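Local coordinates for heme utilization carrier protein (Escherichia coli O157:H7, PDB 6U9J), which probably carries heme in the cytosol and is linked to anaerobic heme degradation, in which heme is broken down to anaerobilin, at residues Phe44-Thr58 with Phe70-Phe84. Residues are numbered along the deposited sequence; the frame is centred on the assembly and turned at random.
Sequences FDTVWDTVCEWGNVT and FSGELPSGFHRHGYF. With PO4 (phosphate ion), chain E.
D45 OD1 takes the shortest direct hydrogen bond between the two segments, 2.6 Å from H79 NE2. The bond is nearly straight (173°), lies in the plane of the imidazole and lands on the syn lone pair of the carboxylate, whose plane is turned 65° from the ring. One turn further along helix 44-51, the indole of W48 is held on three sides. At its edge NE1 donates to P75 O at 2.8 Å, fixing the rotation of the ring. L74 CD2 sits over the centre of the six-membered ring, 3.6 Å from its centroid, and on the opposite face the CE2 edge of F84 meets the five-membered ring, off toward its rim. That phenyl in turn receives the edge of F44 on its own face, F44 CE1 lying 3.5 Å from F84 CD2, so F44, F84 and W48 form a chain of two T-shaped stacks. W48 holds CG anti to the backbone N (chi1 -167°), as F44 does, which carries both rings off the helix and up against F84. Beyond the helix, a water joins V51 O, G55 O and L74 N. V57 and G72 then form an antiparallel hydrogen-bonded pair, with G72 N 2.9 Å from V57 O. This is the open end of the 56-62/66-71 hairpin; after the corner at G72 the chain passes along helix 44-51, where the aromatic cluster of F44, W48 and F84 joins that helix to the small three-stranded sheet of this ChuX/HutX family protein.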
# COMPACT_ATOMS: atom_id res chain seq x y z
N PHE A 44 18.32 -6.05 5.07
CA PHE A 44 16.92 -5.80 5.39
C PHE A 44 16.62 -5.91 6.88
O PHE A 44 16.01 -5.02 7.47
CB PHE A 44 16.03 -6.76 4.59
CG PHE A 44 14.56 -6.56 4.84
CD1 PHE A 44 13.90 -7.25 5.86
CD2 PHE A 44 13.83 -5.68 4.05
CE1 PHE A 44 12.56 -7.04 6.10
CE2 PHE A 44 12.48 -5.48 4.29
CZ PHE A 44 11.85 -6.16 5.30
N ASP A 45 16.98 -7.05 7.50
CA ASP A 45 16.64 -7.22 8.91
C ASP A 45 17.29 -6.14 9.77
O ASP A 45 16.65 -5.62 10.69
CB ASP A 45 17.07 -8.60 9.40
CG ASP A 45 16.17 -9.71 8.91
OD1 ASP A 45 14.99 -9.46 8.61
OD2 ASP A 45 16.65 -10.86 8.85
N THR A 46 18.56 -5.82 9.51
CA THR A 46 19.24 -4.79 10.29
C THR A 46 18.51 -3.45 10.17
O THR A 46 18.28 -2.76 11.17
CB THR A 46 20.69 -4.66 9.83
OG1 THR A 46 21.39 -5.87 10.13
CG2 THR A 46 21.38 -3.49 10.51
N VAL A 47 18.13 -3.07 8.95
CA VAL A 47 17.46 -1.79 8.74
C VAL A 47 16.07 -1.82 9.36
O VAL A 47 15.68 -0.92 10.11
CB VAL A 47 17.38 -1.47 7.23
CG1 VAL A 47 16.48 -0.26 6.99
CG2 VAL A 47 18.79 -1.25 6.67
N TRP A 48 15.30 -2.87 9.06
CA TRP A 48 13.93 -2.93 9.55
C TRP A 48 13.89 -2.89 11.07
O TRP A 48 13.19 -2.07 11.67
CB TRP A 48 13.23 -4.19 9.02
CG TRP A 48 11.74 -4.12 9.25
CD1 TRP A 48 11.06 -4.45 10.38
CD2 TRP A 48 10.78 -3.61 8.33
NE1 TRP A 48 9.71 -4.19 10.22
CE2 TRP A 48 9.52 -3.69 8.96
CE3 TRP A 48 10.86 -3.10 7.03
CZ2 TRP A 48 8.34 -3.26 8.33
CZ3 TRP A 48 9.69 -2.68 6.41
CH2 TRP A 48 8.45 -2.77 7.05
N ASP A 49 14.67 -3.77 11.72
CA ASP A 49 14.65 -3.85 13.18
C ASP A 49 15.13 -2.55 13.83
O ASP A 49 14.69 -2.22 14.94
CB ASP A 49 15.51 -5.03 13.64
CG ASP A 49 14.89 -6.38 13.31
OD1 ASP A 49 13.72 -6.43 12.87
OD2 ASP A 49 15.59 -7.40 13.46
N THR A 50 16.02 -1.81 13.16
CA THR A 50 16.48 -0.53 13.70
C THR A 50 15.38 0.52 13.66
O THR A 50 15.13 1.20 14.66
CB THR A 50 17.72 -0.07 12.93
OG1 THR A 50 18.79 -0.99 13.15
CG2 THR A 50 18.17 1.32 13.39
N VAL A 51 14.67 0.62 12.53
CA VAL A 51 13.61 1.63 12.39
C VAL A 51 12.47 1.36 13.36
O VAL A 51 11.78 2.29 13.81
CB VAL A 51 13.13 1.67 10.93
CG1 VAL A 51 11.97 2.67 10.73
CG2 VAL A 51 14.28 2.02 10.01
N CYS A 52 12.26 0.09 13.71
CA CYS A 52 11.22 -0.27 14.67
C CYS A 52 11.41 0.40 16.03
O CYS A 52 10.47 0.42 16.84
CB CYS A 52 11.19 -1.79 14.87
SG CYS A 52 10.43 -2.71 13.50
N GLU A 53 12.59 0.95 16.30
CA GLU A 53 12.86 1.58 17.58
C GLU A 53 12.73 3.09 17.55
O GLU A 53 12.87 3.73 18.60
CB GLU A 53 14.26 1.20 18.06
CG GLU A 53 14.44 -0.30 18.15
CD GLU A 53 15.79 -0.68 18.73
OE1 GLU A 53 15.81 -1.44 19.73
OE2 GLU A 53 16.81 -0.23 18.17
N TRP A 54 12.44 3.68 16.39
CA TRP A 54 12.59 5.12 16.19
C TRP A 54 11.35 5.93 16.57
O TRP A 54 11.42 7.17 16.55
CB TRP A 54 12.93 5.42 14.74
CG TRP A 54 14.31 5.04 14.32
CD1 TRP A 54 15.29 4.51 15.10
CD2 TRP A 54 14.86 5.19 13.01
NE1 TRP A 54 16.43 4.31 14.35
CE2 TRP A 54 16.19 4.72 13.06
CE3 TRP A 54 14.36 5.68 11.79
CZ2 TRP A 54 17.03 4.73 11.95
CZ3 TRP A 54 15.19 5.67 10.68
CH2 TRP A 54 16.52 5.20 10.76
N GLY A 55 10.23 5.29 16.90
CA GLY A 55 9.01 6.04 17.12
C GLY A 55 8.15 6.18 15.88
O GLY A 55 8.18 5.32 15.00
N ASN A 56 7.38 7.26 15.78
CA ASN A 56 6.44 7.38 14.67
C ASN A 56 7.17 7.73 13.37
O ASN A 56 7.83 8.77 13.27
CB ASN A 56 5.38 8.43 14.98
CG ASN A 56 4.50 8.03 16.16
OD1 ASN A 56 4.00 6.91 16.23
ND2 ASN A 56 4.31 8.96 17.10
N VAL A 57 7.04 6.85 12.38
CA VAL A 57 7.54 7.07 11.04
C VAL A 57 6.37 6.94 10.07
O VAL A 57 5.28 6.52 10.43
CB VAL A 57 8.68 6.09 10.68
CG1 VAL A 57 9.89 6.32 11.60
CG2 VAL A 57 8.21 4.63 10.74
N THR A 58 6.61 7.30 8.81
CA THR A 58 5.62 7.16 7.75
C THR A 58 6.08 6.12 6.74
O THR A 58 7.10 6.30 6.07
CB THR A 58 5.35 8.49 7.05
OG1 THR A 58 4.94 9.46 8.03
CG2 THR A 58 4.25 8.31 6.00
N PHE A 70 1.15 5.20 6.14
CA PHE A 70 0.80 4.88 7.52
C PHE A 70 1.78 5.57 8.44
O PHE A 70 2.99 5.33 8.35
CB PHE A 70 0.82 3.38 7.80
CG PHE A 70 0.63 3.04 9.25
CD1 PHE A 70 -0.64 3.02 9.81
CD2 PHE A 70 1.71 2.74 10.07
CE1 PHE A 70 -0.83 2.72 11.15
CE2 PHE A 70 1.53 2.43 11.41
CZ PHE A 70 0.26 2.42 11.95
N SER A 71 1.26 6.41 9.32
CA SER A 71 2.07 7.11 10.31
C SER A 71 1.92 6.39 11.64
O SER A 71 0.81 6.23 12.15
CB SER A 71 1.63 8.58 10.41
OG SER A 71 2.38 9.27 11.40
N GLY A 72 3.04 5.95 12.19
CA GLY A 72 3.05 5.25 13.46
C GLY A 72 4.32 4.42 13.57
O GLY A 72 5.19 4.45 12.70
N GLU A 73 4.39 3.65 14.65
CA GLU A 73 5.57 2.83 14.86
C GLU A 73 5.62 1.71 13.83
O GLU A 73 4.59 1.10 13.50
CB GLU A 73 5.56 2.26 16.27
CG GLU A 73 5.70 3.34 17.34
CD GLU A 73 5.94 2.78 18.73
OE1 GLU A 73 5.50 1.64 19.00
OE2 GLU A 73 6.56 3.49 19.55
N LEU A 74 6.81 1.44 13.31
CA LEU A 74 6.98 0.35 12.35
C LEU A 74 6.77 -0.98 13.06
O LEU A 74 7.43 -1.25 14.07
CB LEU A 74 8.37 0.41 11.72
CG LEU A 74 8.53 -0.37 10.42
CD1 LEU A 74 7.73 0.28 9.31
CD2 LEU A 74 10.00 -0.54 10.03
N PRO A 75 5.87 -1.84 12.58
CA PRO A 75 5.68 -3.15 13.23
C PRO A 75 6.88 -4.05 13.02
O PRO A 75 7.53 -4.02 11.98
CB PRO A 75 4.43 -3.71 12.54
CG PRO A 75 4.32 -3.00 11.25
CD PRO A 75 4.97 -1.64 11.43
N SER A 76 7.17 -4.86 14.04
CA SER A 76 8.14 -5.92 13.89
C SER A 76 7.58 -7.01 12.96
O SER A 76 6.38 -7.05 12.66
CB SER A 76 8.48 -6.53 15.25
OG SER A 76 7.43 -7.36 15.71
N GLY A 77 8.47 -7.89 12.51
CA GLY A 77 8.02 -8.96 11.64
C GLY A 77 8.87 -10.20 11.80
O GLY A 77 9.89 -10.21 12.48
N PHE A 78 8.43 -11.26 11.13
CA PHE A 78 9.14 -12.54 11.13
C PHE A 78 9.13 -13.12 9.73
O PHE A 78 8.17 -12.93 8.97
CB PHE A 78 8.51 -13.54 12.13
CG PHE A 78 7.06 -13.84 11.86
CD1 PHE A 78 6.06 -13.00 12.33
CD2 PHE A 78 6.70 -14.96 11.13
CE1 PHE A 78 4.72 -13.26 12.06
CE2 PHE A 78 5.36 -15.26 10.86
CZ PHE A 78 4.37 -14.41 11.34
N HIS A 79 10.19 -13.85 9.39
CA HIS A 79 10.31 -14.49 8.08
C HIS A 79 9.67 -15.88 8.12
O HIS A 79 9.90 -16.64 9.05
CB HIS A 79 11.77 -14.60 7.66
CG HIS A 79 12.44 -13.27 7.42
ND1 HIS A 79 12.41 -12.63 6.21
CD2 HIS A 79 13.18 -12.50 8.25
CE1 HIS A 79 13.09 -11.50 6.30
NE2 HIS A 79 13.56 -11.39 7.52
N ARG A 80 8.90 -16.20 7.08
CA ARG A 80 8.31 -17.54 6.94
C ARG A 80 7.99 -17.78 5.47
O ARG A 80 7.24 -17.01 4.86
CB ARG A 80 7.05 -17.66 7.80
CG ARG A 80 6.60 -19.10 8.08
CD ARG A 80 5.19 -19.10 8.67
NE ARG A 80 4.59 -20.43 8.66
CZ ARG A 80 4.60 -21.25 9.70
NH1 ARG A 80 5.18 -20.88 10.83
NH2 ARG A 80 4.02 -22.45 9.61
N HIS A 81 8.59 -18.83 4.90
CA HIS A 81 8.28 -19.26 3.53
C HIS A 81 8.47 -18.15 2.51
O HIS A 81 7.69 -18.01 1.56
CB HIS A 81 6.86 -19.82 3.43
CG HIS A 81 6.68 -21.13 4.12
ND1 HIS A 81 7.56 -22.19 3.95
CD2 HIS A 81 5.72 -21.57 4.97
CE1 HIS A 81 7.15 -23.21 4.67
NE2 HIS A 81 6.04 -22.87 5.30
N GLY A 82 9.52 -17.35 2.69
CA GLY A 82 9.85 -16.31 1.74
C GLY A 82 9.19 -14.97 2.00
O GLY A 82 9.58 -13.98 1.37
N TYR A 83 8.20 -14.90 2.88
CA TYR A 83 7.58 -13.63 3.24
C TYR A 83 8.16 -13.10 4.53
O TYR A 83 8.51 -13.86 5.44
CB TYR A 83 6.06 -13.80 3.42
CG TYR A 83 5.25 -13.86 2.15
CD1 TYR A 83 5.12 -12.76 1.32
CD2 TYR A 83 4.60 -15.04 1.79
CE1 TYR A 83 4.37 -12.83 0.16
CE2 TYR A 83 3.85 -15.11 0.64
CZ TYR A 83 3.74 -14.00 -0.17
OH TYR A 83 2.99 -14.08 -1.33
N PHE A 84 8.25 -11.78 4.63
CA PHE A 84 8.43 -11.11 5.91
C PHE A 84 7.06 -10.65 6.39
O PHE A 84 6.43 -9.79 5.77
CB PHE A 84 9.41 -9.95 5.76
CG PHE A 84 9.75 -9.29 7.05
CD1 PHE A 84 10.48 -9.95 8.02
CD2 PHE A 84 9.38 -7.97 7.28
CE1 PHE A 84 10.81 -9.32 9.21
CE2 PHE A 84 9.70 -7.34 8.47
CZ PHE A 84 10.43 -7.99 9.43
P PO4 E . 4.52 11.70 11.35
O1 PO4 E . 4.88 10.25 11.07
O2 PO4 E . 3.02 11.88 11.28
O3 PO4 E . 5.01 12.09 12.73
O4 PO4 E . 5.16 12.61 10.33
O HOH W 1 11.33 -7.33 13.42
O HOH W 2 9.14 2.82 14.37